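Local atomic coordinates of extracellular invertase (Aspergillus kawachii, PDB entry 5XH8), a protein that is a beta-fructofuranosidase with high transfructosylation activity that probably hydrolyses sucrose and forms fructooligosaccharides such as 1-kestose. Residues L22-T25 with W26-R29; R420-K423 with A424-S428; S15-P18 with N19-F23. One frame throughout, in Å; residues are numbered along the deposited sequence.

All three contacts are local ones, made between residues a few positions apart. Interactions 3 and 1 follow one another in the N-terminal loop ahead of strand 37-47 and share Leu22 and Phe23, their centres about 12 Å apart. Interaction 3 is a surface pair of turns held by a doubly used carbonyl, whereas interaction 1 is partly buried and adds flat-group contacts of an indole and a guanidinium. Interaction 2, also partly buried, lies on the short helix 420-426, its centre about 21 Å from that of interaction 1. Its cohesion comes mainly from regular backbone bonds, with Leu426 turned into the protein, Leu427 left exposed and charged ends reaching neighbouring elements.

Interaction 1. Residues L22-T25 with W26-R29; sequences LFET and WRPR
Trp26 lies alongside Thr25, and the two side chains point the same way. The methyl CG2 of Thr25 sits over one face of the indole, 3.7 Å from the centroid of the five-membered ring of Trp26 and almost exactly on its normal, a CH-pi contact. The Thr25 torsion that sets CG2 anti to the backbone N (OG1 at chi1 -56°) brings the methyl to that face, while OG1 itself bonds to Tyr7. The indole NE1 bonds to Ser567 O. The backbone N of Trp26 donates to a water at 2.7 Å from the water O, and this water also lies 2.9 Å from Leu22 O.

At Arg27 the backbone turns again: its N donates a weak bond of 3.4 Å to Glu24 O, following the bond of Thr25 N to Leu22 O. The side chain then runs back, extended from CG to NE, to Phe23. Phe23 CZ lies over the centre of the guanidinium, 3.5 Å from Arg27 CZ, and the two planes are only 21° apart. Glu24 OE1 approaches the aliphatic part, 3.6 Å from Arg27 CD, but stays 4.5 Å from Arg27 NE, beyond a salt bridge. Arg27 NE instead pairs with the C-terminal carboxylate of Tyr605, NH2 bonds to Pro34 O, and Trp366 adds a cation-pi contact.

Two overlapping turns, Leu22-Thr25 and the more loosely closed Glu24-Arg27, thus shape the segment. Ser549 and Asn548 bind the backbone oxygens of Trp26 and Arg27, and Trp366 of strand 366-385 holds the other side, between the propeller and C-terminal beta-sandwich of family 32 glycoside hydrolases.

Interaction 2. Residues R420-K423 with A424-S428; sequences RETK and AALLS
Leu426 N donates to Thr422 O at 2.9 Å, the shortest of four consecutive i to i+4 backbone bonds that join the two segments, and a fairly straight one. The last of the four, from Leu427 N to Lys423 O, is 3.1 Å long but bent to 139° at the hydrogen, as the helix gives way to a turn. Each leucine also places its branch point against the carbonyl four residues back: Leu426 CG lies 3.3 Å from Thr422 O, and Leu427 CG 3.4 Å from Lys423 O. Both leucines keep CG beside their own backbone N (chi1 -70° and -63°), close to the oxygen to which that N is bonded. Side-chain meetings along the same ridges are looser, with Thr422 CG2 at 4.3 Å from Leu426 CG and Lys423 CG at 4.3 Å from Leu427 CD1.

Just beyond, where Leu427 leaves helical geometry, the C-terminal turn is closed on Ala425 O, which accepts Ser428 OG at 2.7 Å and Ser428 N at 3.2 Å.

Helix 420-426 is the short connection between strand 408-418 and strand 430-439. Its buried side, Thr422 and Leu426, packs on Leu372 of strand 366-385, and Leu426 further touches Val457 of strand 455-463. Its first turn is tied outward by salt bridges from Glu421 to Arg341 of strand 341-348 and from Arg420 to Glu375 of strand 366-385, while Glu421 also bonds to Ser336 of helix 331-336. The helix thereby bridges the propeller strands and the C-terminal beta-sandwich.

Interaction 3. Residues S15-P18 with N19-F23; sequences STLP and NGSLF
Ser21 holds its OG between its backbone N and carbonyl carbon, with chi1 at 65°, and this turns the hydroxyl back onto Pro18. There OG donates to Pro18 O at 2.8 Å. The same oxygen accepts Ser21 N at 3.2 Å, but from above the carbonyl plane, 48° out of it, whereas the hydroxyl lies much closer to that plane. Two donors of one residue therefore fix a single carbonyl.

Apolar atoms flank the hydroxyl: Leu17 CB lies 3.3 Å from Ser21 OG, and Pro18 CD 3.8 Å from Ser21 OG. Further along, the side chains of Leu17 and Leu22 cross at about a right angle, with Leu17 CD1 meeting Leu22 CD2 at 3.9 Å. Helix 361-364 backs the loop, Gln363 NE2 bonding to Leu17 O.

Gly20, with its positive phi of 82°, takes the third position of a type II beta turn from Pro18 to Ser21, the place where glycine is commonest in such turns. A type I turn follows from Gly20 to Phe23, closed by Phe23 N to Gly20 O. These overlapping turns reverse the N-terminal loop at the surface before the first propeller strand, 37-47.

Interaction 1. Residues L22-T25 with W26-R29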
loop_
_atom_site.group_PDB
_atom_site.type_symbol
_atom_site.label_atom_id
_atom_site.label_comp_id
_atom_site.label_asym_id
_atom_site.label_seq_id
_atom_site.Cartn_x
_atom_site.Cartn_y
_atom_site.Cartn_z
ATOM N N LEU A 22 -3.505 -38.633 21.026
ATOM C CA LEU A 22 -4.949 -38.511 20.868
ATOM C C LEU A 22 -5.396 -38.060 19.455
ATOM O O LEU A 22 -6.492 -37.534 19.290
ATOM C CB LEU A 22 -5.506 -37.573 21.924
ATOM C CG LEU A 22 -5.237 -37.898 23.410
ATOM C CD1 LEU A 22 -5.845 -36.820 24.274
ATOM C CD2 LEU A 22 -5.806 -39.262 23.798
ATOM N N PHE A 23 -4.595 -38.332 18.434
ATOM C CA PHE A 23 -4.924 -37.900 17.070
ATOM C C PHE A 23 -6.280 -38.439 16.596
ATOM O O PHE A 23 -7.121 -37.672 16.118
ATOM C CB PHE A 23 -3.810 -38.296 16.097
ATOM C CG PHE A 23 -4.028 -37.803 14.700
ATOM C CD1 PHE A 23 -3.722 -36.488 14.354
ATOM C CD2 PHE A 23 -4.538 -38.648 13.723
ATOM C CE1 PHE A 23 -3.934 -36.022 13.043
ATOM C CE2 PHE A 23 -4.765 -38.185 12.419
ATOM C CZ PHE A 23 -4.451 -36.866 12.087
ATOM N N GLU A 24 -6.523 -39.736 16.782
ATOM C CA GLU A 24 -7.775 -40.350 16.326
ATOM C C GLU A 24 -8.953 -40.235 17.276
ATOM O O GLU A 24 -10.090 -40.480 16.865
ATOM C CB GLU A 24 -7.552 -41.830 15.942
ATOM C CG GLU A 24 -6.580 -42.065 14.782
ATOM C CD GLU A 24 -7.040 -41.505 13.407
ATOM O OE1 GLU A 24 -8.183 -41.010 13.273
ATOM O OE2 GLU A 24 -6.238 -41.539 12.432
ATOM N N THR A 25 -8.711 -39.817 18.519
ATOM C CA THR A 25 -9.681 -39.952 19.600
ATOM C C THR A 25 -11.035 -39.393 19.258
ATOM O O THR A 25 -12.065 -40.095 19.394
ATOM C CB THR A 25 -9.160 -39.265 20.879
ATOM O OG1 THR A 25 -7.886 -39.817 21.211
ATOM C CG2 THR A 25 -10.119 -39.461 22.067
ATOM N N TRP A 26 -11.026 -38.134 18.807
ATOM C CA TRP A 26 -12.243 -37.364 18.559
ATOM C C TRP A 26 -12.408 -36.942 17.083
ATOM O O TRP A 26 -13.306 -36.161 16.737
ATOM C CB TRP A 26 -12.225 -36.146 19.473
ATOM C CG TRP A 26 -12.451 -36.482 20.941
ATOM C CD1 TRP A 26 -13.383 -37.358 21.463
ATOM C CD2 TRP A 26 -11.766 -35.913 22.073
ATOM N NE1 TRP A 26 -13.308 -37.367 22.839
ATOM C CE2 TRP A 26 -12.322 -36.502 23.240
ATOM C CE3 TRP A 26 -10.736 -34.963 22.216
ATOM C CZ2 TRP A 26 -11.890 -36.170 24.519
ATOM C CZ3 TRP A 26 -10.302 -34.630 23.500
ATOM C CH2 TRP A 26 -10.892 -35.229 24.638
ATOM N N ARG A 27 -11.564 -37.505 16.235
ATOM C CA ARG A 27 -11.431 -37.104 14.845
ATOM C C ARG A 27 -12.605 -37.576 13.983
ATOM O O ARG A 27 -12.928 -38.762 13.947
ATOM C CB ARG A 27 -10.119 -37.641 14.281
ATOM C CG ARG A 27 -9.703 -37.042 12.943
ATOM C CD ARG A 27 -8.285 -37.440 12.569
ATOM N NE ARG A 27 -7.955 -36.955 11.234
ATOM C CZ ARG A 27 -7.576 -35.713 10.913
ATOM N NH1 ARG A 27 -7.412 -34.765 11.832
ATOM N NH2 ARG A 27 -7.348 -35.417 9.639
ATOM N N PRO A 28 -13.224 -36.646 13.257
ATOM C CA PRO A 28 -14.290 -37.066 12.364
ATOM C C PRO A 28 -13.747 -37.793 11.123
ATOM O O PRO A 28 -12.561 -37.649 10.776
ATOM C CB PRO A 28 -14.977 -35.746 12.023
ATOM C CG PRO A 28 -13.891 -34.738 12.081
ATOM C CD PRO A 28 -12.991 -35.193 13.189
ATOM N N ARG A 29 -14.611 -38.562 10.466
ATOM C CA ARG A 29 -14.272 -39.211 9.179
ATOM C C ARG A 29 -14.979 -38.657 7.939
ATOM O O ARG A 29 -14.517 -38.905 6.816
ATOM C CB ARG A 29 -14.518 -40.722 9.281
ATOM C CG ARG A 29 -15.972 -41.143 9.376
ATOM C CD ARG A 29 -16.115 -42.657 9.168
ATOM N NE ARG A 29 -15.425 -43.433 10.208
ATOM C CZ ARG A 29 -15.933 -44.444 10.929
ATOM N NH1 ARG A 29 -17.175 -44.927 10.755
ATOM N NH2 ARG A 29 -15.151 -45.019 11.840
HETATM O O HOH W 1 -8.990 -36.426 18.453
#

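Interaction 2. Residues R420-K423 with A424-S428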
loop_
_atom_site.group_PDB
_atom_site.type_symbol
_atom_site.label_atom_id
_atom_site.label_comp_id
_atom_site.label_asym_id
_atom_site.label_seq_id
_atom_site.Cartn_x
_atom_site.Cartn_y
_atom_site.Cartn_z
ATOM N N ARG A 420 -26.730 -32.509 -1.049
ATOM C CA ARG A 420 -27.454 -33.754 -1.334
ATOM C C ARG A 420 -26.561 -34.977 -1.388
ATOM O O ARG A 420 -26.898 -36.008 -0.780
ATOM C CB ARG A 420 -28.357 -33.640 -2.569
ATOM C CG ARG A 420 -27.651 -33.504 -3.914
ATOM C CD ARG A 420 -28.604 -32.974 -4.986
ATOM N NE ARG A 420 -29.154 -31.681 -4.577
ATOM C CZ ARG A 420 -30.116 -31.010 -5.219
ATOM N NH1 ARG A 420 -30.633 -31.472 -6.357
ATOM N NH2 ARG A 420 -30.543 -29.866 -4.727
ATOM N N GLU A 421 -25.410 -34.848 -2.051
ATOM C CA GLU A 421 -24.512 -35.977 -2.253
ATOM C C GLU A 421 -23.813 -36.407 -0.952
ATOM O O GLU A 421 -23.557 -37.606 -0.730
ATOM C CB GLU A 421 -23.469 -35.668 -3.303
ATOM C CG GLU A 421 -24.039 -35.210 -4.638
ATOM C CD GLU A 421 -24.092 -33.694 -4.816
ATOM O OE1 GLU A 421 -24.284 -32.956 -3.823
ATOM O OE2 GLU A 421 -23.969 -33.233 -5.970
ATOM N N THR A 422 -23.506 -35.425 -0.108
ATOM C CA THR A 422 -22.962 -35.688 1.214
ATOM C C THR A 422 -23.998 -36.372 2.114
ATOM O O THR A 422 -23.650 -37.301 2.844
ATOM C CB THR A 422 -22.440 -34.394 1.865
ATOM O OG1 THR A 422 -21.275 -33.987 1.154
ATOM C CG2 THR A 422 -22.082 -34.606 3.329
ATOM N N LYS A 423 -25.247 -35.906 2.094
ATOM C CA LYS A 423 -26.282 -36.554 2.883
ATOM C C LYS A 423 -26.452 -38.045 2.491
ATOM O O LYS A 423 -26.538 -38.917 3.377
ATOM C CB LYS A 423 -27.614 -35.812 2.788
ATOM C CG LYS A 423 -28.678 -36.416 3.684
ATOM C CD LYS A 423 -29.970 -35.624 3.676
ATOM C CE LYS A 423 -30.929 -36.168 4.729
ATOM N NZ LYS A 423 -32.270 -35.589 4.473
ATOM N N ALA A 424 -26.471 -38.323 1.184
ATOM C CA ALA A 424 -26.606 -39.701 0.708
ATOM C C ALA A 424 -25.416 -40.548 1.164
ATOM O O ALA A 424 -25.597 -41.710 1.562
ATOM C CB ALA A 424 -26.742 -39.749 -0.812
ATOM N N ALA A 425 -24.205 -39.964 1.128
ATOM C CA ALA A 425 -23.027 -40.697 1.564
ATOM C C ALA A 425 -23.045 -40.943 3.088
ATOM O O ALA A 425 -22.643 -42.017 3.548
ATOM C CB ALA A 425 -21.745 -40.014 1.109
ATOM N N LEU A 426 -23.535 -39.981 3.859
ATOM C CA LEU A 426 -23.714 -40.172 5.296
ATOM C C LEU A 426 -24.660 -41.336 5.637
ATOM O O LEU A 426 -24.478 -42.016 6.652
ATOM C CB LEU A 426 -24.240 -38.897 5.960
ATOM C CG LEU A 426 -23.306 -37.678 6.071
ATOM C CD1 LEU A 426 -24.061 -36.489 6.666
ATOM C CD2 LEU A 426 -22.084 -37.984 6.914
ATOM N N LEU A 427 -25.661 -41.547 4.795
ATOM C CA LEU A 427 -26.667 -42.589 5.006
ATOM C C LEU A 427 -26.324 -43.899 4.317
ATOM O O LEU A 427 -27.124 -44.817 4.331
ATOM C CB LEU A 427 -28.032 -42.107 4.514
ATOM C CG LEU A 427 -28.623 -40.902 5.226
ATOM C CD1 LEU A 427 -29.895 -40.474 4.510
ATOM C CD2 LEU A 427 -28.893 -41.184 6.691
ATOM N N SER A 428 -25.139 -44.012 3.735
ATOM C CA SER A 428 -24.777 -45.217 3.019
ATOM C C SER A 428 -24.357 -46.353 3.958
ATOM O O SER A 428 -24.037 -47.441 3.481
ATOM C CB SER A 428 -23.667 -44.931 2.009
ATOM O OG SER A 428 -22.478 -44.566 2.663
#

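Interaction 3. Residues S15-P18 with N19-F23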
loop_
_atom_site.group_PDB
_atom_site.type_symbol
_atom_site.label_atom_id
_atom_site.label_comp_id
_atom_site.label_asym_id
_atom_site.label_seq_id
_atom_site.Cartn_x
_atom_site.Cartn_y
_atom_site.Cartn_z
ATOM N N SER A 15 -3.538 -33.626 29.107
ATOM C CA SER A 15 -2.317 -32.864 28.849
ATOM C C SER A 15 -1.030 -33.522 29.302
ATOM O O SER A 15 0.010 -32.994 28.997
ATOM C CB SER A 15 -2.422 -31.469 29.451
ATOM O OG SER A 15 -3.426 -30.777 28.737
ATOM N N THR A 16 -1.090 -34.657 30.014
ATOM C CA THR A 16 0.120 -35.401 30.384
ATOM C C THR A 16 0.516 -36.431 29.358
ATOM O O THR A 16 1.587 -36.996 29.480
ATOM C CB THR A 16 -0.039 -36.130 31.752
ATOM O OG1 THR A 16 -1.081 -37.127 31.681
ATOM C CG2 THR A 16 -0.367 -35.119 32.840
ATOM N N LEU A 17 -0.334 -36.703 28.363
ATOM C CA LEU A 17 -0.031 -37.756 27.375
ATOM C C LEU A 17 0.976 -37.267 26.319
ATOM O O LEU A 17 1.191 -36.065 26.200
ATOM C CB LEU A 17 -1.313 -38.268 26.717
ATOM C CG LEU A 17 -2.281 -39.021 27.645
ATOM C CD1 LEU A 17 -3.635 -39.198 26.985
ATOM C CD2 LEU A 17 -1.709 -40.380 28.024
ATOM N N PRO A 18 1.614 -38.196 25.579
ATOM C CA PRO A 18 2.532 -37.788 24.526
ATOM C C PRO A 18 1.853 -37.043 23.378
ATOM O O PRO A 18 0.633 -37.154 23.170
ATOM C CB PRO A 18 3.105 -39.112 23.995
ATOM C CG PRO A 18 2.851 -40.108 25.068
ATOM C CD PRO A 18 1.601 -39.662 25.754
ATOM N N ASN A 19 2.676 -36.298 22.656
ATOM C CA ASN A 19 2.248 -35.569 21.460
ATOM C C ASN A 19 1.714 -36.549 20.447
ATOM O O ASN A 19 2.321 -37.588 20.233
ATOM C CB ASN A 19 3.422 -34.840 20.830
ATOM C CG ASN A 19 3.897 -33.683 21.672
ATOM O OD1 ASN A 19 3.207 -33.222 22.572
ATOM N ND2 ASN A 19 5.090 -33.209 21.379
ATOM N N GLY A 20 0.563 -36.240 19.860
ATOM C CA GLY A 20 -0.003 -37.115 18.827
ATOM C C GLY A 20 -0.789 -38.315 19.317
ATOM O O GLY A 20 -1.425 -38.970 18.508
ATOM N N SER A 21 -0.791 -38.591 20.636
ATOM C CA SER A 21 -1.369 -39.824 21.163
ATOM C C SER A 21 -2.888 -39.818 21.059
ATOM O O SER A 21 -3.491 -40.878 20.967
ATOM C CB SER A 21 -0.908 -40.067 22.620
ATOM O OG SER A 21 -1.406 -39.062 23.490
ATOM N N LEU A 22 -3.505 -38.633 21.026
ATOM C CA LEU A 22 -4.949 -38.511 20.868
ATOM C C LEU A 22 -5.396 -38.060 19.455
ATOM O O LEU A 22 -6.492 -37.534 19.290
ATOM C CB LEU A 22 -5.506 -37.573 21.924
ATOM C CG LEU A 22 -5.237 -37.898 23.410
ATOM C CD1 LEU A 22 -5.845 -36.820 24.274
ATOM C CD2 LEU A 22 -5.806 -39.262 23.798
ATOM N N PHE A 23 -4.595 -38.332 18.434
ATOM C CA PHE A 23 -4.924 -37.900 17.070
ATOM C C PHE A 23 -6.280 -38.439 16.596
ATOM O O PHE A 23 -7.121 -37.672 16.118
ATOM C CB PHE A 23 -3.810 -38.296 16.097
ATOM C CG PHE A 23 -4.028 -37.803 14.700
ATOM C CD1 PHE A 23 -3.722 -36.488 14.354
ATOM C CD2 PHE A 23 -4.538 -38.648 13.723
ATOM C CE1 PHE A 23 -3.934 -36.022 13.043
ATOM C CE2 PHE A 23 -4.765 -38.185 12.419
ATOM C CZ PHE A 23 -4.451 -36.866 12.087
#